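Local coordinates for protein halohydrin dehalogenase (Rhizobium radiobacter, PDB 4IY1) that removes halide from halohydrins as an engineered lyase of the short-chain dehydrogenase/reductase superfamily, probably forming epoxides and opening them with nucleophiles such as cyanide, at residues B[3-8]-B[60-65]; B[25-30]-B[68-73]; B[110-115]-B[125-130]. The protein carries 37 engineered substitutions. One frame throughout, in Å; residues are numbered along the deposited sequence.

Interaction 1: residues B[3-8]-B[60-65]; sequences TAIVTN and VELIEA. Engineered in segment 60-65: V60 (natural residue Ala).
I5, L62 and I63 meet through branched aliphatic chains alone: no ring, amide or carboxylate plane enters the contact, so there are no flat faces to cover and methyl groups do all the touching. I5 presents two separate ends to the helix. Its branch methyl CG2, placed trans to the backbone N by chi1 of -52°, lies 3.8 Å from CD2 of L62, and these two side chains run past each other in opposite directions. Its other arm is nearly extended and carries CD1 to 3.5 Å from CD1 of I63, the tightest approach between the segments; here the chains cross at about a right angle. I63 does not leave its backbone aimed straight at the strand. A bend at chi2 of -64° swings its terminal methyl round towards I5. L62, by contrast, has its CB directed toward the strand, and its CD2 also comes within 4.4 Å of the methyl CG2 of T7, just past the strand's end. The hydroxyl of T7 takes no part in this, since OG1 is hydrogen-bonded to the backbone N of N79. The CA atoms of I5 and I63 stay 8.4 Å apart, a gap bridged by side chains without any hydrogen bond across it. V66, one turn further along the helix, also packs on I5, while A114 of helix 94-122 covers I63 and L111 of that helix touches T7, which leaves the cluster buried. Strand 3-6 is an interior strand of the parallel sheet, between 27-30 and 75-79, and helix 59-70 passes over it on the way from strand 52-53 to strand 75-79, the long beta-alpha-beta crossover between the two halves of a Rossmann fold.

Interaction 2: residues B[25-30]-B[68-73]; sequences GHTVAC and SALGHV. Engineered in segment 68-73: L70 (natural residue Tyr), H72 (natural residue Gln).
L70 lays its two terminal methyls against T27 and A29. Its side chain runs obliquely across that of T27, with the methyl CG2 of T27 set equally near both prongs, 4.0 Å from CD1 and 4.0 Å from CD2 of L70. The CD1 prong reaches further along the strand and rests 3.8 Å from CB of A29. L70 is an engineered residue, tyrosine in the natural sequence. Its CG stands trans to the carbonyl carbon (chi1 -61°) and its chi2 of 178° is extended, an unstrained shape that brings both methyls to the strand. T27 and A29, two residues apart, both direct CB at the helix, whereas V28 between them turns to the other face and packs on A18 and L21 of helix 14-23. On T27 the methyl is the part nearer L70; a chi1 of -52° puts CG2 opposite the backbone N and keeps OG1 beside that nitrogen. The contact is wholly apolar. It is closed inward by V66, which also touches A29, while T27 and L70 themselves remain partly accessible. The CA atoms of these two residues are 7.7 Å apart. Glycines mark chain reversals on both sides: G25 ends helix 14-23 with a Schellman motif, and G71, also with positive phi, is where the backbone has left helical angles. The carbonyl O of L70 has a weak hydrogen bond from OG1 of T3, on the neighbouring strand. Helix 59-70 thus covers strand 27-30 with its last turn, as the helix after the third strand does in the Rossmann fold, where strand order 3-2-1-4 obliges the crossover to span strands two and one.

Interaction 3: residues B[110-115]-B[125-130]; sequences ALANAV and GHIIFI. Engineered in segment 110-115: A112 (natural residue Val).
The side-chain nitrogen ND2 of N113, on the helix face behind A112 and V115, is gripped by two carbonyl oxygens of the second subunit, I89 O and Y92 O. N113 directs its CB away from strand 126-130, and its CG, trans to the backbone N (chi1 170°), carries the amide out on the side facing that subunit, while the other side of the helix packs on the sheet. There, CB of A112, an engineered residue in place of valine, sits at the edge of the F129 ring, near the ring plane and 4.2 Å from CZ. The ring reaches back towards the helix from a backbone that does not aim its CB there. L155, A156 and L159 of helix 143-163 also touch F129, wedging it between two helices. Helix 94-122 joins strand 75-79 to its neighbour 126-130 in a beta-alpha-beta unit of the Rossmann fold; the axes of 110-115 and 126-130 run almost antiparallel, at 171°, and approach to 10.2 Å. Helices 94-122 and 143-163 are consistent with the pair that forms the helical subunit interface in short-chain dehydrogenases. Further towards the start of the strand, V115 and I127 meet tip to tip, with CG1 of V115 at 4.1 Å from CD1 of I127. That methyl of V115 occupies the cramped site between backbone N and carbonyl carbon (chi1 82°), where it projects at the strand. I127 answers with an extended arm whose CD1 also comes within 4.5 Å of CB of A112, the two residues' CA atoms being 7.4 Å apart.

Overall arrangement
Interactions 1 and 2 use the same face of helix 59-70, about two turns apart, on adjacent strands, their centres 8 Å apart; the strands are tied by probable hydrogen bonds from A29 N to A4 O (2.8 Å) and from A4 N to T27 O (2.9 Å). Interaction 3, with its centre 10 Å from interaction 1 and 14 Å from interaction 2, continues the same layer beyond strand 75-79. Helices 59-70 and 94-122 meet where I63 CG1 lies 3.7 Å from A114 CB, and V73 CB packs 3.7 Å from V115 CG2. All three are framework contacts of a Rossmann fold, which in halohydrin dehalogenases holds a halide pocket instead of a nucleotide cofactor.

Interaction 1: residues B[3-8]-B[60-65]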
ATOM      1  N   THR B   3     -17.584  27.403   8.257  1.00 34.30           N
ATOM      2  CA  THR B   3     -18.335  26.640   9.258  1.00 35.20           C
ATOM      3  C   THR B   3     -17.905  25.174   9.203  1.00 30.47           C
ATOM      4  O   THR B   3     -17.798  24.600   8.115  1.00 31.89           O
ATOM      5  CB  THR B   3     -19.851  26.679   8.956  1.00 41.97           C
ATOM      6  OG1 THR B   3     -20.319  28.038   8.928  1.00 42.98           O
ATOM      7  CG2 THR B   3     -20.635  25.909  10.013  1.00 38.86           C
ATOM      8  N   ALA B   4     -17.702  24.560  10.363  1.00 28.02           N
ATOM      9  CA  ALA B   4     -17.226  23.179  10.408  1.00 30.53           C
ATOM     10  C   ALA B   4     -18.107  22.418  11.376  1.00 31.17           C
ATOM     11  O   ALA B   4     -18.771  23.034  12.207  1.00 37.23           O
ATOM     12  CB  ALA B   4     -15.768  23.125  10.875  1.00 28.21           C
ATOM     13  N   ILE B   5     -18.211  21.101  11.168  1.00 34.12           N
ATOM     14  CA  ILE B   5     -18.849  20.172  12.111  1.00 29.07           C
ATOM     15  C   ILE B   5     -17.876  19.089  12.478  1.00 30.63           C
ATOM     16  O   ILE B   5     -17.308  18.430  11.600  1.00 32.16           O
ATOM     17  CB  ILE B   5     -20.017  19.412  11.471  1.00 29.80           C
ATOM     18  CG1 ILE B   5     -20.988  20.368  10.817  1.00 36.59           C
ATOM     19  CG2 ILE B   5     -20.711  18.512  12.485  1.00 33.91           C
ATOM     20  CD1 ILE B   5     -21.930  19.657   9.877  1.00 41.35           C
ATOM     21  N   VAL B   6     -17.791  18.814  13.769  1.00 27.10           N
ATOM     22  CA  VAL B   6     -17.017  17.690  14.277  1.00 31.54           C
ATOM     23  C   VAL B   6     -18.003  16.842  15.069  1.00 29.16           C
ATOM     24  O   VAL B   6     -18.828  17.378  15.808  1.00 33.89           O
ATOM     25  CB  VAL B   6     -15.880  18.184  15.222  1.00 25.52           C
ATOM     26  CG1 VAL B   6     -15.079  17.020  15.787  1.00 31.24           C
ATOM     27  CG2 VAL B   6     -14.976  19.179  14.527  1.00 21.08           C
ATOM     28  N   THR B   7     -18.034  15.552  14.777  1.00 26.78           N
ATOM     29  CA  THR B   7     -18.939  14.640  15.429  1.00 23.82           C
ATOM     30  C   THR B   7     -18.247  14.022  16.628  1.00 27.74           C
ATOM     31  O   THR B   7     -17.001  14.008  16.708  1.00 27.15           O
ATOM     32  CB  THR B   7     -19.397  13.504  14.461  1.00 30.22           C
ATOM     33  OG1 THR B   7     -18.247  12.765  13.984  1.00 27.89           O
ATOM     34  CG2 THR B   7     -20.160  14.102  13.260  1.00 23.52           C
ATOM     35  N   ASN B   8     -19.043  13.422  17.508  1.00 25.04           N
ATOM     36  CA  ASN B   8     -18.526  12.714  18.663  1.00 28.57           C
ATOM     37  C   ASN B   8     -17.459  13.520  19.408  1.00 27.09           C
ATOM     38  O   ASN B   8     -16.398  13.016  19.759  1.00 32.20           O
ATOM     39  CB  ASN B   8     -18.010  11.328  18.249  1.00 29.99           C
ATOM     40  CG  ASN B   8     -19.130  10.411  17.761  1.00 33.43           C
ATOM     41  OD1 ASN B   8     -20.227  10.387  18.328  1.00 35.64           O
ATOM     42  ND2 ASN B   8     -18.874   9.686  16.687  1.00 32.83           N
ATOM     43  N   VAL B  60     -28.643  13.649   8.765  1.00 35.69           N
ATOM     44  CA  VAL B  60     -29.333  14.638   7.942  1.00 34.87           C
ATOM     45  C   VAL B  60     -29.929  15.794   8.773  1.00 31.93           C
ATOM     46  O   VAL B  60     -29.805  16.952   8.407  1.00 28.57           O
ATOM     47  CB  VAL B  60     -30.450  14.024   7.076  1.00 38.37           C
ATOM     48  CG1 VAL B  60     -31.266  15.155   6.455  1.00 34.36           C
ATOM     49  CG2 VAL B  60     -29.872  13.112   5.997  1.00 31.74           C
ATOM     50  N   GLU B  61     -30.558  15.486   9.901  1.00 32.29           N
ATOM     51  CA  GLU B  61     -31.017  16.556  10.783  1.00 35.21           C
ATOM     52  C   GLU B  61     -29.847  17.387  11.354  1.00 38.51           C
ATOM     53  O   GLU B  61     -29.963  18.608  11.524  1.00 34.08           O
ATOM     54  CB  GLU B  61     -31.892  16.004  11.893  1.00 34.19           C
ATOM     55  CG  GLU B  61     -31.225  14.924  12.715  1.00 35.75           C
ATOM     56  CD  GLU B  61     -31.880  14.729  14.060  1.00 42.43           C
ATOM     57  OE1 GLU B  61     -32.746  15.556  14.425  1.00 53.62           O
ATOM     58  OE2 GLU B  61     -31.468  13.808  14.791  1.00 41.03           O
ATOM     59  N   LEU B  62     -28.678  16.771  11.513  1.00 37.48           N
ATOM     60  CA  LEU B  62     -27.510  17.551  11.946  1.00 33.57           C
ATOM     61  C   LEU B  62     -27.067  18.566  10.883  1.00 31.16           C
ATOM     62  O   LEU B  62     -27.021  19.769  11.139  1.00 35.09           O
ATOM     63  CB  LEU B  62     -26.356  16.657  12.372  1.00 31.23           C
ATOM     64  CG  LEU B  62     -25.112  17.420  12.895  1.00 33.08           C
ATOM     65  CD1 LEU B  62     -25.388  18.063  14.249  1.00 31.73           C
ATOM     66  CD2 LEU B  62     -23.885  16.505  12.969  1.00 32.19           C
ATOM     67  N   ILE B  63     -26.787  18.091   9.681  1.00 35.55           N
ATOM     68  CA  ILE B  63     -26.428  18.975   8.584  1.00 35.85           C
ATOM     69  C   ILE B  63     -27.441  20.129   8.367  1.00 39.34           C
ATOM     70  O   ILE B  63     -27.050  21.284   8.169  1.00 38.05           O
ATOM     71  CB  ILE B  63     -26.262  18.179   7.287  1.00 34.92           C
ATOM     72  CG1 ILE B  63     -25.218  17.061   7.471  1.00 43.59           C
ATOM     73  CG2 ILE B  63     -25.887  19.091   6.144  1.00 34.57           C
ATOM     74  CD1 ILE B  63     -23.817  17.544   7.758  1.00 43.77           C
ATOM     75  N   GLU B  64     -28.730  19.812   8.350  1.00 38.69           N
ATOM     76  CA  GLU B  64     -29.751  20.851   8.154  1.00 43.48           C
ATOM     77  C   GLU B  64     -29.776  21.830   9.328  1.00 39.31           C
ATOM     78  O   GLU B  64     -29.913  23.035   9.139  1.00 41.62           O
ATOM     79  CB  GLU B  64     -31.141  20.232   7.967  1.00 46.02           C
ATOM     80  CG  GLU B  64     -31.223  19.299   6.769  1.00 57.82           C
ATOM     81  CD  GLU B  64     -32.641  18.842   6.453  1.00 65.41           C
ATOM     82  OE1 GLU B  64     -32.987  18.792   5.253  1.00 63.95           O
ATOM     83  OE2 GLU B  64     -33.390  18.482   7.393  1.00 60.32           O
ATOM     84  N   ALA B  65     -29.631  21.305  10.541  1.00 38.16           N
ATOM     85  CA  ALA B  65     -29.668  22.150  11.724  1.00 40.87           C
ATOM     86  C   ALA B  65     -28.478  23.128  11.752  1.00 43.73           C
ATOM     87  O   ALA B  65     -28.638  24.306  12.072  1.00 42.10           O
ATOM     88  CB  ALA B  65     -29.721  21.298  12.985  1.00 39.96           C
TER

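Interaction 2: residues B[25-30]-B[68-73]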
ATOM      1  N   GLY B  25     -10.284  30.112  13.317  1.00 35.02           N
ATOM      2  CA  GLY B  25     -11.246  31.120  12.874  1.00 29.96           C
ATOM      3  C   GLY B  25     -12.495  30.523  12.256  1.00 32.77           C
ATOM      4  O   GLY B  25     -13.333  31.252  11.734  1.00 35.47           O
ATOM      5  N   HIS B  26     -12.618  29.198  12.290  1.00 32.66           N
ATOM      6  CA  HIS B  26     -13.849  28.538  11.847  1.00 32.61           C
ATOM      7  C   HIS B  26     -14.871  28.641  12.950  1.00 36.76           C
ATOM      8  O   HIS B  26     -14.550  28.451  14.140  1.00 32.10           O
ATOM      9  CB  HIS B  26     -13.605  27.052  11.530  1.00 29.70           C
ATOM     10  CG  HIS B  26     -12.550  26.810  10.481  1.00 30.34           C
ATOM     11  ND1 HIS B  26     -12.756  27.054   9.177  1.00 38.69           N
ATOM     12  CD2 HIS B  26     -11.240  26.342  10.589  1.00 37.66           C
ATOM     13  CE1 HIS B  26     -11.625  26.804   8.485  1.00 37.86           C
ATOM     14  NE2 HIS B  26     -10.699  26.369   9.350  1.00 35.71           N
ATOM     15  N   THR B  27     -16.128  28.862  12.563  1.00 37.00           N
ATOM     16  CA  THR B  27     -17.243  28.574  13.452  1.00 37.60           C
ATOM     17  C   THR B  27     -17.526  27.072  13.486  1.00 35.65           C
ATOM     18  O   THR B  27     -17.981  26.506  12.489  1.00 35.47           O
ATOM     19  CB  THR B  27     -18.511  29.293  12.983  1.00 35.37           C
ATOM     20  OG1 THR B  27     -18.217  30.676  12.805  1.00 49.01           O
ATOM     21  CG2 THR B  27     -19.599  29.147  14.004  1.00 33.10           C
ATOM     22  N   VAL B  28     -17.349  26.467  14.656  1.00 33.81           N
ATOM     23  CA  VAL B  28     -17.374  25.030  14.818  1.00 33.01           C
ATOM     24  C   VAL B  28     -18.627  24.534  15.516  1.00 41.77           C
ATOM     25  O   VAL B  28     -18.769  24.683  16.734  1.00 41.62           O
ATOM     26  CB  VAL B  28     -16.144  24.538  15.605  1.00 31.89           C
ATOM     27  CG1 VAL B  28     -16.068  23.011  15.583  1.00 33.22           C
ATOM     28  CG2 VAL B  28     -14.882  25.142  15.009  1.00 28.56           C
ATOM     29  N   ALA B  29     -19.470  23.826  14.766  1.00 38.57           N
ATOM     30  CA  ALA B  29     -20.578  23.081  15.354  1.00 35.51           C
ATOM     31  C   ALA B  29     -20.128  21.695  15.769  1.00 37.91           C
ATOM     32  O   ALA B  29     -19.339  21.048  15.065  1.00 37.69           O
ATOM     33  CB  ALA B  29     -21.729  23.000  14.378  1.00 35.20           C
ATOM     34  N   CYS B  30     -20.599  21.259  16.931  1.00 34.54           N
ATOM     35  CA  CYS B  30     -20.147  20.010  17.536  1.00 36.84           C
ATOM     36  C   CYS B  30     -21.316  19.089  17.765  1.00 41.50           C
ATOM     37  O   CYS B  30     -22.372  19.506  18.266  1.00 42.31           O
ATOM     38  CB  CYS B  30     -19.485  20.267  18.882  1.00 39.62           C
ATOM     39  SG  CYS B  30     -18.060  21.354  18.804  1.00 40.15           S
ATOM     40  N   SER B  68     -29.015  25.620   8.851  1.00 45.81           N
ATOM     41  CA  SER B  68     -30.001  26.640   9.245  1.00 50.70           C
ATOM     42  C   SER B  68     -29.338  27.714  10.071  1.00 43.40           C
ATOM     43  O   SER B  68     -29.352  28.872   9.709  1.00 52.97           O
ATOM     44  CB  SER B  68     -31.145  26.032  10.063  1.00 46.59           C
ATOM     45  OG  SER B  68     -31.972  25.222   9.259  1.00 73.17           O
ATOM     46  N   ALA B  69     -28.743  27.306  11.184  1.00 52.77           N
ATOM     47  CA  ALA B  69     -28.177  28.231  12.158  1.00 47.95           C
ATOM     48  C   ALA B  69     -26.924  28.969  11.670  1.00 54.97           C
ATOM     49  O   ALA B  69     -26.859  30.191  11.749  1.00 49.78           O
ATOM     50  CB  ALA B  69     -27.899  27.509  13.464  1.00 46.57           C
ATOM     51  N   LEU B  70     -25.933  28.231  11.169  1.00 56.76           N
ATOM     52  CA  LEU B  70     -24.571  28.767  11.024  1.00 49.21           C
ATOM     53  C   LEU B  70     -24.167  29.093   9.610  1.00 44.49           C
ATOM     54  O   LEU B  70     -23.066  29.567   9.394  1.00 60.86           O
ATOM     55  CB  LEU B  70     -23.523  27.836  11.651  1.00 42.92           C
ATOM     56  CG  LEU B  70     -23.667  27.584  13.158  1.00 48.25           C
ATOM     57  CD1 LEU B  70     -22.618  26.613  13.705  1.00 48.51           C
ATOM     58  CD2 LEU B  70     -23.627  28.898  13.919  1.00 44.15           C
ATOM     59  N   GLY B  71     -25.025  28.814   8.638  1.00 46.88           N
ATOM     60  CA  GLY B  71     -24.733  29.191   7.259  1.00 53.70           C
ATOM     61  C   GLY B  71     -24.747  28.075   6.222  1.00 61.98           C
ATOM     62  O   GLY B  71     -25.585  28.077   5.317  1.00 74.14           O
ATOM     63  N   HIS B  72     -23.797  27.151   6.322  1.00 53.95           N
ATOM     64  CA  HIS B  72     -23.417  26.279   5.205  1.00 47.94           C
ATOM     65  C   HIS B  72     -22.159  25.618   5.596  1.00 49.64           C
ATOM     66  O   HIS B  72     -21.200  26.292   5.975  1.00 59.58           O
ATOM     67  CB  HIS B  72     -23.140  27.084   3.932  1.00 52.80           C
ATOM     68  CG  HIS B  72     -24.227  26.967   2.884  1.00 76.77           C
ATOM     69  ND1 HIS B  72     -24.458  27.931   1.961  1.00 77.05           N
ATOM     70  CD2 HIS B  72     -25.199  25.978   2.671  1.00 75.50           C
ATOM     71  CE1 HIS B  72     -25.493  27.563   1.179  1.00 68.32           C
ATOM     72  NE2 HIS B  72     -25.945  26.367   1.616  1.00 69.65           N
ATOM     73  N   VAL B  73     -22.097  24.307   5.421  1.00 41.64           N
ATOM     74  CA  VAL B  73     -20.997  23.531   5.975  1.00 40.95           C
ATOM     75  C   VAL B  73     -19.793  23.547   5.029  1.00 36.73           C
ATOM     76  O   VAL B  73     -19.904  23.210   3.852  1.00 40.96           O
ATOM     77  CB  VAL B  73     -21.437  22.087   6.287  1.00 40.49           C
ATOM     78  CG1 VAL B  73     -20.279  21.269   6.822  1.00 36.38           C
ATOM     79  CG2 VAL B  73     -22.606  22.088   7.257  1.00 44.77           C
TER

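Interaction 3: residues B[110-115]-B[125-130]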
ATOM      1  N   ALA B 110     -22.940   8.432   5.344  1.00 22.93           N
ATOM      2  CA  ALA B 110     -24.202   9.115   5.582  1.00 24.78           C
ATOM      3  C   ALA B 110     -23.938  10.598   5.745  1.00 29.11           C
ATOM      4  O   ALA B 110     -24.520  11.415   5.050  1.00 31.48           O
ATOM      5  CB  ALA B 110     -24.839   8.538   6.840  1.00 26.44           C
ATOM      6  N   LEU B 111     -22.911  10.931   6.519  1.00 27.85           N
ATOM      7  CA  LEU B 111     -22.564  12.337   6.717  1.00 28.28           C
ATOM      8  C   LEU B 111     -22.058  12.951   5.427  1.00 32.27           C
ATOM      9  O   LEU B 111     -22.485  14.043   5.049  1.00 27.32           O
ATOM     10  CB  LEU B 111     -21.547  12.501   7.853  1.00 27.39           C
ATOM     11  CG  LEU B 111     -22.220  12.396   9.215  1.00 29.02           C
ATOM     12  CD1 LEU B 111     -21.250  11.957  10.298  1.00 27.83           C
ATOM     13  CD2 LEU B 111     -22.870  13.755   9.557  1.00 27.01           C
ATOM     14  N   ALA B 112     -21.216  12.223   4.688  1.00 25.36           N
ATOM     15  CA  ALA B 112     -20.748  12.757   3.402  1.00 28.09           C
ATOM     16  C   ALA B 112     -21.923  12.958   2.425  1.00 26.60           C
ATOM     17  O   ALA B 112     -21.930  13.911   1.662  1.00 25.12           O
ATOM     18  CB  ALA B 112     -19.699  11.855   2.766  1.00 22.00           C
ATOM     19  N   ASN B 113     -22.740  11.924   2.309  1.00 26.01           N
ATOM     20  CA  ASN B 113     -23.921  11.928   1.446  1.00 34.15           C
ATOM     21  C   ASN B 113     -24.879  13.096   1.802  1.00 30.28           C
ATOM     22  O   ASN B 113     -25.322  13.811   0.912  1.00 29.67           O
ATOM     23  CB  ASN B 113     -24.619  10.550   1.512  1.00 32.53           C
ATOM     24  CG  ASN B 113     -25.990  10.533   0.839  1.00 40.19           C
ATOM     25  OD1 ASN B 113     -27.009  10.685   1.499  1.00 34.69           O
ATOM     26  ND2 ASN B 113     -26.015  10.243  -0.456  1.00 34.97           N
ATOM     27  N   ALA B 114     -24.990  13.430   3.085  1.00 28.01           N
ATOM     28  CA  ALA B 114     -25.801  14.601   3.507  1.00 27.24           C
ATOM     29  C   ALA B 114     -25.219  15.978   3.143  1.00 35.19           C
ATOM     30  O   ALA B 114     -25.955  16.944   2.940  1.00 33.11           O
ATOM     31  CB  ALA B 114     -26.126  14.526   5.004  1.00 28.87           C
ATOM     32  N   VAL B 115     -23.898  16.093   3.043  1.00 29.41           N
ATOM     33  CA  VAL B 115     -23.323  17.410   2.912  1.00 26.63           C
ATOM     34  C   VAL B 115     -22.920  17.684   1.470  1.00 31.61           C
ATOM     35  O   VAL B 115     -22.695  18.834   1.068  1.00 27.50           O
ATOM     36  CB  VAL B 115     -22.174  17.639   3.925  1.00 29.14           C
ATOM     37  CG1 VAL B 115     -20.867  17.045   3.430  1.00 32.15           C
ATOM     38  CG2 VAL B 115     -22.003  19.116   4.207  1.00 39.51           C
ATOM     39  N   GLY B 125     -15.490  22.948  -0.082  1.00 28.08           N
ATOM     40  CA  GLY B 125     -15.765  22.146   1.098  1.00 27.67           C
ATOM     41  C   GLY B 125     -14.556  21.246   1.306  1.00 28.22           C
ATOM     42  O   GLY B 125     -13.697  21.136   0.422  1.00 28.17           O
ATOM     43  N   HIS B 126     -14.433  20.702   2.511  1.00 28.05           N
ATOM     44  CA  HIS B 126     -13.410  19.712   2.809  1.00 28.66           C
ATOM     45  C   HIS B 126     -14.059  18.670   3.654  1.00 29.28           C
ATOM     46  O   HIS B 126     -14.865  18.994   4.532  1.00 26.37           O
ATOM     47  CB  HIS B 126     -12.264  20.351   3.594  1.00 26.49           C
ATOM     48  CG  HIS B 126     -11.447  21.315   2.793  1.00 24.61           C
ATOM     49  ND1 HIS B 126     -11.791  22.605   2.657  1.00 24.99           N
ATOM     50  CD2 HIS B 126     -10.186  21.184   2.197  1.00 25.07           C
ATOM     51  CE1 HIS B 126     -10.883  23.240   1.872  1.00 22.18           C
ATOM     52  NE2 HIS B 126      -9.886  22.386   1.619  1.00 21.68           N
ATOM     53  N   ILE B 127     -13.718  17.409   3.392  1.00 22.76           N
ATOM     54  CA  ILE B 127     -14.280  16.292   4.106  1.00 21.30           C
ATOM     55  C   ILE B 127     -13.189  15.382   4.647  1.00 22.52           C
ATOM     56  O   ILE B 127     -12.233  15.047   3.933  1.00 21.42           O
ATOM     57  CB  ILE B 127     -15.194  15.477   3.171  1.00 23.28           C
ATOM     58  CG1 ILE B 127     -16.393  16.352   2.738  1.00 18.63           C
ATOM     59  CG2 ILE B 127     -15.695  14.217   3.873  1.00 18.03           C
ATOM     60  CD1 ILE B 127     -17.388  15.566   1.912  1.00 20.06           C
ATOM     61  N   ILE B 128     -13.254  15.118   5.946  1.00 23.95           N
ATOM     62  CA  ILE B 128     -12.173  14.421   6.652  1.00 23.66           C
ATOM     63  C   ILE B 128     -12.799  13.354   7.510  1.00 23.32           C
ATOM     64  O   ILE B 128     -13.668  13.646   8.303  1.00 26.20           O
ATOM     65  CB  ILE B 128     -11.400  15.355   7.580  1.00 22.66           C
ATOM     66  CG1 ILE B 128     -10.615  16.362   6.784  1.00 25.84           C
ATOM     67  CG2 ILE B 128     -10.458  14.569   8.486  1.00 25.94           C
ATOM     68  CD1 ILE B 128     -10.429  17.685   7.506  1.00 28.25           C
ATOM     69  N   PHE B 129     -12.471  12.099   7.217  1.00 22.25           N
ATOM     70  CA  PHE B 129     -12.868  10.975   8.040  1.00 19.84           C
ATOM     71  C   PHE B 129     -11.741  10.706   9.049  1.00 24.03           C
ATOM     72  O   PHE B 129     -10.597  10.463   8.659  1.00 25.72           O
ATOM     73  CB  PHE B 129     -13.038   9.729   7.162  1.00 21.43           C
ATOM     74  CG  PHE B 129     -14.208   9.799   6.193  1.00 23.00           C
ATOM     75  CD1 PHE B 129     -14.364   8.832   5.227  1.00 24.04           C
ATOM     76  CD2 PHE B 129     -15.130  10.844   6.250  1.00 25.46           C
ATOM     77  CE1 PHE B 129     -15.424   8.871   4.330  1.00 24.56           C
ATOM     78  CE2 PHE B 129     -16.168  10.923   5.341  1.00 24.20           C
ATOM     79  CZ  PHE B 129     -16.307   9.940   4.368  1.00 22.69           C
ATOM     80  N   ILE B 130     -12.086  10.593  10.321  1.00 22.88           N
ATOM     81  CA  ILE B 130     -11.134  10.025  11.264  1.00 25.85           C
ATOM     82  C   ILE B 130     -11.303   8.516  11.391  1.00 24.82           C
ATOM     83  O   ILE B 130     -12.311   8.043  11.903  1.00 25.78           O
ATOM     84  CB  ILE B 130     -11.140  10.775  12.621  1.00 26.50           C
ATOM     85  CG1 ILE B 130     -10.832  12.243  12.360  1.00 22.34           C
ATOM     86  CG2 ILE B 130     -10.041  10.226  13.528  1.00 29.59           C
ATOM     87  CD1 ILE B 130     -11.009  13.116  13.570  1.00 34.03           C
TER